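Local atomic coordinates of cyclodipeptide synthase, BtCDPS (Bacillus thermoamylovorans, PDB entry 6ZTU), a protein that probably makes cyclodipeptides by joining two aminoacyl groups, normally delivered on transfer RNAs. Residues T27-F40 with I190-R202. Sequence-based numbering, arbitrary orientation.
Sequences THILLGISPFNSKF and ILGYKESVLAYHR. With 0RE ((2S)-hexane-1,2-diol), chain B.
L30 and L198 sit side by side on neighbouring parallel strands, 28-32 and 196-200, in the Rossmann-like sheet expected of this HUP-clan family, L30 CG 4.1 Å from L198 CD1. Hydrogen bonds join L30 N to V197 O and L30 O to A199 N; bumps filling hollows do the rest. On the L30 face, CD1 of L191, at the end of helix 167-191, touches L30 CD1. On the other face the small A199 leaves a hollow that I29 fills: with CG1 anti to the backbone N (chi1 -177°), its CD1 reaches A199 CB at 3.6 Å. Where the strands start, the H28 ring stacks, offset, on that of Y193, centroids 4.0 Å and planes 20° apart, H28 CD2 over the tyrosine's centre; hydrogen bonds of ND1 with S196 OG (2.7 Å), in the ring plane, and of NE2 with T60 OG1 together fix its rotation. At the far end the bare backbone of G32 lets the hexanediol come close, its C03 4.0 Å from G32 CA. The diol and H201 ND1 sandwich the Y200 ring, Y200 CE1 3.5 Å from ligand C02. Across the sheet, on the A199 side, one water donates to G32 O (2.8 Å) and A199 O (2.9 Å).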
loop_
_atom_site.group_PDB
_atom_site.type_symbol
_atom_site.label_atom_id
_atom_site.label_comp_id
_atom_site.label_asym_id
_atom_site.label_seq_id
_atom_site.Cartn_x
_atom_site.Cartn_y
_atom_site.Cartn_z
ATOM N N THR A 27 5.910 14.114 10.122
ATOM C CA THR A 27 7.291 13.785 9.756
ATOM C C THR A 27 7.369 13.191 8.352
ATOM O O THR A 27 8.194 13.610 7.527
ATOM C CB THR A 27 7.878 12.805 10.776
ATOM O OG1 THR A 27 7.863 13.388 12.086
ATOM C CG2 THR A 27 9.314 12.405 10.417
ATOM N N HIS A 28 6.520 12.208 8.060
ATOM C CA HIS A 28 6.643 11.508 6.790
ATOM C C HIS A 28 5.323 10.835 6.451
ATOM O O HIS A 28 4.656 10.285 7.336
ATOM C CB HIS A 28 7.771 10.469 6.848
ATOM C CG HIS A 28 7.954 9.710 5.577
ATOM N ND1 HIS A 28 7.309 8.520 5.320
ATOM C CD2 HIS A 28 8.707 9.975 4.485
ATOM C CE1 HIS A 28 7.661 8.080 4.127
ATOM N NE2 HIS A 28 8.505 8.948 3.596
ATOM N N ILE A 29 4.961 10.885 5.173
ATOM C CA ILE A 29 3.830 10.137 4.640
ATOM C C ILE A 29 4.323 9.248 3.503
ATOM O O ILE A 29 5.152 9.659 2.677
ATOM C CB ILE A 29 2.685 11.071 4.184
ATOM C CG1 ILE A 29 1.473 10.267 3.701
ATOM C CG2 ILE A 29 3.176 12.026 3.100
ATOM C CD1 ILE A 29 0.210 11.125 3.515
ATOM N N LEU A 30 3.854 8.000 3.503
ATOM C CA LEU A 30 4.087 7.055 2.419
ATOM C C LEU A 30 2.760 6.871 1.692
ATOM O O LEU A 30 1.787 6.402 2.291
ATOM C CB LEU A 30 4.602 5.718 2.969
ATOM C CG LEU A 30 4.986 4.634 1.949
ATOM C CD1 LEU A 30 6.134 5.129 1.057
ATOM C CD2 LEU A 30 5.367 3.342 2.627
ATOM N N LEU A 31 2.719 7.249 0.419
ATOM C CA LEU A 31 1.482 7.213 -0.361
ATOM C C LEU A 31 1.418 5.879 -1.090
ATOM O O LEU A 31 2.250 5.604 -1.949
ATOM C CB LEU A 31 1.442 8.381 -1.345
ATOM C CG LEU A 31 1.320 9.759 -0.699
ATOM C CD1 LEU A 31 1.603 10.835 -1.743
ATOM C CD2 LEU A 31 -0.083 9.933 -0.109
ATOM N N GLY A 32 0.448 5.039 -0.728
ATOM C CA GLY A 32 0.320 3.749 -1.384
ATOM C C GLY A 32 -0.504 3.854 -2.652
ATOM O O GLY A 32 -1.659 4.283 -2.602
ATOM N N ILE A 33 0.079 3.497 -3.797
ATOM C CA ILE A 33 -0.590 3.584 -5.093
ATOM C C ILE A 33 -0.864 2.160 -5.548
ATOM O O ILE A 33 0.069 1.398 -5.820
ATOM C CB ILE A 33 0.252 4.339 -6.130
ATOM C CG1 ILE A 33 0.744 5.679 -5.577
ATOM C CG2 ILE A 33 -0.539 4.515 -7.430
ATOM C CD1 ILE A 33 -0.360 6.595 -5.084
ATOM N N SER A 34 -2.131 1.799 -5.615
ATOM C CA SER A 34 -2.534 0.425 -5.881
ATOM C C SER A 34 -2.612 0.184 -7.386
ATOM O O SER A 34 -3.184 1.006 -8.104
ATOM C CB SER A 34 -3.889 0.137 -5.226
ATOM O OG SER A 34 -4.111 -1.253 -5.138
ATOM N N PRO A 35 -2.050 -0.916 -7.894
ATOM C CA PRO A 35 -2.089 -1.171 -9.337
ATOM C C PRO A 35 -3.434 -1.718 -9.794
ATOM O O PRO A 35 -4.124 -2.432 -9.066
ATOM C CB PRO A 35 -0.979 -2.213 -9.532
ATOM C CG PRO A 35 -0.998 -2.991 -8.250
ATOM C CD PRO A 35 -1.290 -1.952 -7.174
ATOM N N PHE A 36 -3.788 -1.374 -11.038
ATOM C CA PHE A 36 -5.026 -1.845 -11.672
ATOM C C PHE A 36 -6.247 -1.409 -10.870
ATOM O O PHE A 36 -7.207 -2.161 -10.680
ATOM C CB PHE A 36 -4.992 -3.358 -11.876
ATOM C CG PHE A 36 -3.661 -3.852 -12.348
ATOM C CD1 PHE A 36 -3.126 -3.382 -13.536
ATOM C CD2 PHE A 36 -2.925 -4.749 -11.596
ATOM C CE1 PHE A 36 -1.891 -3.814 -13.974
ATOM C CE2 PHE A 36 -1.683 -5.190 -12.035
ATOM C CZ PHE A 36 -1.169 -4.716 -13.223
ATOM N N ASN A 37 -6.201 -0.169 -10.400
ATOM C CA ASN A 37 -7.254 0.423 -9.591
ATOM C C ASN A 37 -7.582 1.773 -10.206
ATOM O O ASN A 37 -6.729 2.664 -10.228
ATOM C CB ASN A 37 -6.799 0.564 -8.131
ATOM C CG ASN A 37 -7.877 1.133 -7.231
ATOM O OD1 ASN A 37 -8.696 1.943 -7.654
ATOM N ND2 ASN A 37 -7.880 0.707 -5.978
ATOM N N SER A 38 -8.818 1.928 -10.691
ATOM C CA SER A 38 -9.181 3.126 -11.446
ATOM C C SER A 38 -9.099 4.398 -10.614
ATOM O O SER A 38 -9.027 5.491 -11.187
ATOM C CB SER A 38 -10.594 2.983 -12.019
ATOM O OG SER A 38 -11.453 2.346 -11.087
ATOM N N LYS A 39 -9.120 4.284 -9.284
ATOM C CA LYS A 39 -9.037 5.458 -8.420
ATOM C C LYS A 39 -7.792 6.294 -8.704
ATOM O O LYS A 39 -7.831 7.525 -8.592
ATOM C CB LYS A 39 -9.048 5.013 -6.960
ATOM C CG LYS A 39 -8.909 6.129 -5.948
ATOM C CD LYS A 39 -10.249 6.472 -5.377
ATOM C CE LYS A 39 -10.154 7.476 -4.264
ATOM N NZ LYS A 39 -11.519 8.000 -4.050
ATOM N N PHE A 40 -6.684 5.652 -9.076
ATOM C CA PHE A 40 -5.394 6.338 -9.170
ATOM C C PHE A 40 -5.172 6.865 -10.586
ATOM O O PHE A 40 -4.270 6.461 -11.319
ATOM C CB PHE A 40 -4.275 5.417 -8.710
ATOM C CG PHE A 40 -4.357 5.091 -7.255
ATOM C CD1 PHE A 40 -3.837 5.960 -6.312
ATOM C CD2 PHE A 40 -4.993 3.940 -6.829
ATOM C CE1 PHE A 40 -3.929 5.671 -4.956
ATOM C CE2 PHE A 40 -5.095 3.642 -5.480
ATOM C CZ PHE A 40 -4.558 4.513 -4.541
ATOM N N ILE A 190 11.932 0.840 7.522
ATOM C CA ILE A 190 12.516 0.352 6.263
ATOM C C ILE A 190 13.158 1.499 5.488
ATOM O O ILE A 190 14.279 1.377 4.963
ATOM C CB ILE A 190 11.446 -0.356 5.408
ATOM C CG1 ILE A 190 11.002 -1.657 6.076
ATOM C CG2 ILE A 190 11.962 -0.614 3.974
ATOM C CD1 ILE A 190 9.725 -2.215 5.432
ATOM N N LEU A 191 12.450 2.628 5.387
ATOM C CA LEU A 191 12.932 3.734 4.566
ATOM C C LEU A 191 13.961 4.605 5.282
ATOM O O LEU A 191 14.772 5.264 4.612
ATOM C CB LEU A 191 11.755 4.598 4.111
ATOM C CG LEU A 191 10.813 3.951 3.089
ATOM C CD1 LEU A 191 9.466 4.658 3.133
ATOM C CD2 LEU A 191 11.415 4.036 1.701
ATOM N N GLY A 192 13.960 4.620 6.605
ATOM C CA GLY A 192 14.894 5.417 7.365
ATOM C C GLY A 192 14.358 6.737 7.878
ATOM O O GLY A 192 15.146 7.667 8.076
ATOM N N TYR A 193 13.051 6.857 8.089
ATOM C CA TYR A 193 12.470 8.031 8.731
ATOM C C TYR A 193 12.174 7.740 10.196
ATOM O O TYR A 193 12.001 6.587 10.600
ATOM C CB TYR A 193 11.196 8.480 8.000
ATOM C CG TYR A 193 11.542 8.945 6.621
ATOM C CD1 TYR A 193 12.020 10.232 6.404
ATOM C CD2 TYR A 193 11.474 8.077 5.533
ATOM C CE1 TYR A 193 12.384 10.653 5.146
ATOM C CE2 TYR A 193 11.837 8.497 4.266
ATOM C CZ TYR A 193 12.290 9.789 4.080
ATOM O OH TYR A 193 12.666 10.210 2.821
ATOM N N LYS A 194 12.159 8.804 11.006
ATOM C CA LYS A 194 11.905 8.646 12.431
ATOM C C LYS A 194 10.553 8.001 12.684
ATOM O O LYS A 194 10.392 7.220 13.632
ATOM C CB LYS A 194 11.960 10.009 13.121
ATOM C CG LYS A 194 11.946 9.918 14.632
ATOM C CD LYS A 194 10.972 10.906 15.257
ATOM C CE LYS A 194 11.405 12.335 15.014
ATOM N NZ LYS A 194 10.756 13.284 15.976
ATOM N N GLU A 195 9.568 8.342 11.856
ATOM C CA GLU A 195 8.210 7.829 11.965
ATOM C C GLU A 195 7.506 8.105 10.644
ATOM O O GLU A 195 7.950 8.945 9.852
ATOM C CB GLU A 195 7.461 8.485 13.140
ATOM C CG GLU A 195 7.271 9.975 12.922
ATOM C CD GLU A 195 6.908 10.743 14.178
ATOM O OE1 GLU A 195 6.378 10.145 15.138
ATOM O OE2 GLU A 195 7.156 11.964 14.186
ATOM N N SER A 196 6.391 7.401 10.407
ATOM C CA SER A 196 5.702 7.566 9.130
ATOM C C SER A 196 4.271 7.066 9.256
ATOM O O SER A 196 3.978 6.222 10.099
ATOM C CB SER A 196 6.407 6.789 8.011
ATOM O OG SER A 196 5.694 6.878 6.790
ATOM N N VAL A 197 3.388 7.594 8.413
ATOM C CA VAL A 197 2.080 6.980 8.204
ATOM C C VAL A 197 2.008 6.520 6.755
ATOM O O VAL A 197 2.342 7.281 5.841
ATOM C CB VAL A 197 0.901 7.922 8.527
ATOM C CG1 VAL A 197 0.723 8.078 10.033
ATOM C CG2 VAL A 197 1.072 9.283 7.873
ATOM N N LEU A 198 1.562 5.281 6.547
ATOM C CA LEU A 198 1.123 4.850 5.226
ATOM C C LEU A 198 -0.303 5.343 5.011
ATOM O O LEU A 198 -1.138 5.229 5.912
ATOM C CB LEU A 198 1.185 3.326 5.121
ATOM C CG LEU A 198 0.542 2.658 3.901
ATOM C CD1 LEU A 198 1.310 3.050 2.634
ATOM C CD2 LEU A 198 0.540 1.140 4.094
ATOM N N ALA A 199 -0.578 5.916 3.837
ATOM C CA ALA A 199 -1.861 6.568 3.585
ATOM C C ALA A 199 -2.560 5.919 2.405
ATOM O O ALA A 199 -1.956 5.714 1.352
ATOM C CB ALA A 199 -1.682 8.068 3.321
ATOM N N TYR A 200 -3.842 5.627 2.579
ATOM C CA TYR A 200 -4.625 4.932 1.573
ATOM C C TYR A 200 -6.073 5.347 1.780
ATOM O O TYR A 200 -6.413 5.953 2.790
ATOM C CB TYR A 200 -4.448 3.417 1.683
ATOM C CG TYR A 200 -4.903 2.647 0.472
ATOM C CD1 TYR A 200 -4.287 2.823 -0.755
ATOM C CD2 TYR A 200 -5.942 1.725 0.568
ATOM C CE1 TYR A 200 -4.707 2.118 -1.869
ATOM C CE2 TYR A 200 -6.364 1.013 -0.536
ATOM C CZ TYR A 200 -5.740 1.209 -1.751
ATOM O OH TYR A 200 -6.158 0.495 -2.858
ATOM N N HIS A 201 -6.928 5.038 0.807
ATOM C CA HIS A 201 -8.300 5.542 0.856
ATOM C C HIS A 201 -9.301 4.518 1.384
ATOM O O HIS A 201 -10.509 4.796 1.406
ATOM C CB HIS A 201 -8.729 6.025 -0.530
ATOM C CG HIS A 201 -8.733 4.939 -1.551
ATOM N ND1 HIS A 201 -7.573 4.452 -2.112
ATOM C CD2 HIS A 201 -9.746 4.217 -2.083
ATOM C CE1 HIS A 201 -7.875 3.492 -2.970
ATOM N NE2 HIS A 201 -9.186 3.329 -2.968
ATOM N N ARG A 202 -8.839 3.355 1.820
ATOM C CA ARG A 202 -9.733 2.352 2.363
ATOM C C ARG A 202 -9.230 1.906 3.722
ATOM O O ARG A 202 -8.027 1.958 3.996
ATOM C CB ARG A 202 -9.847 1.153 1.410
ATOM C CG ARG A 202 -10.448 1.518 0.044
ATOM C CD ARG A 202 -11.986 1.461 0.010
ATOM N NE ARG A 202 -12.533 0.290 0.711
ATOM C CZ ARG A 202 -13.524 0.340 1.600
ATOM N NH1 ARG A 202 -14.085 1.508 1.919
ATOM N NH2 ARG A 202 -13.952 -0.775 2.178
HETATM O O01 0RE B . -2.359 -1.900 -0.676
HETATM C C02 0RE B . -2.706 -0.604 -1.052
HETATM C C03 0RE B . -1.578 0.338 -0.644
HETATM O O04 0RE B . -1.674 0.620 0.726
HETATM C C05 0RE B . -0.246 -0.328 -0.965
HETATM C C06 0RE B . -0.148 -0.599 -2.466
HETATM C C07 0RE B . 1.126 -1.394 -2.725
HETATM C C08 0RE B . 2.052 -0.483 -3.512
HETATM O O HOH W 1 -2.921 6.433 -1.279
HETATM O O HOH W 2 -10.359 1.277 -4.306
#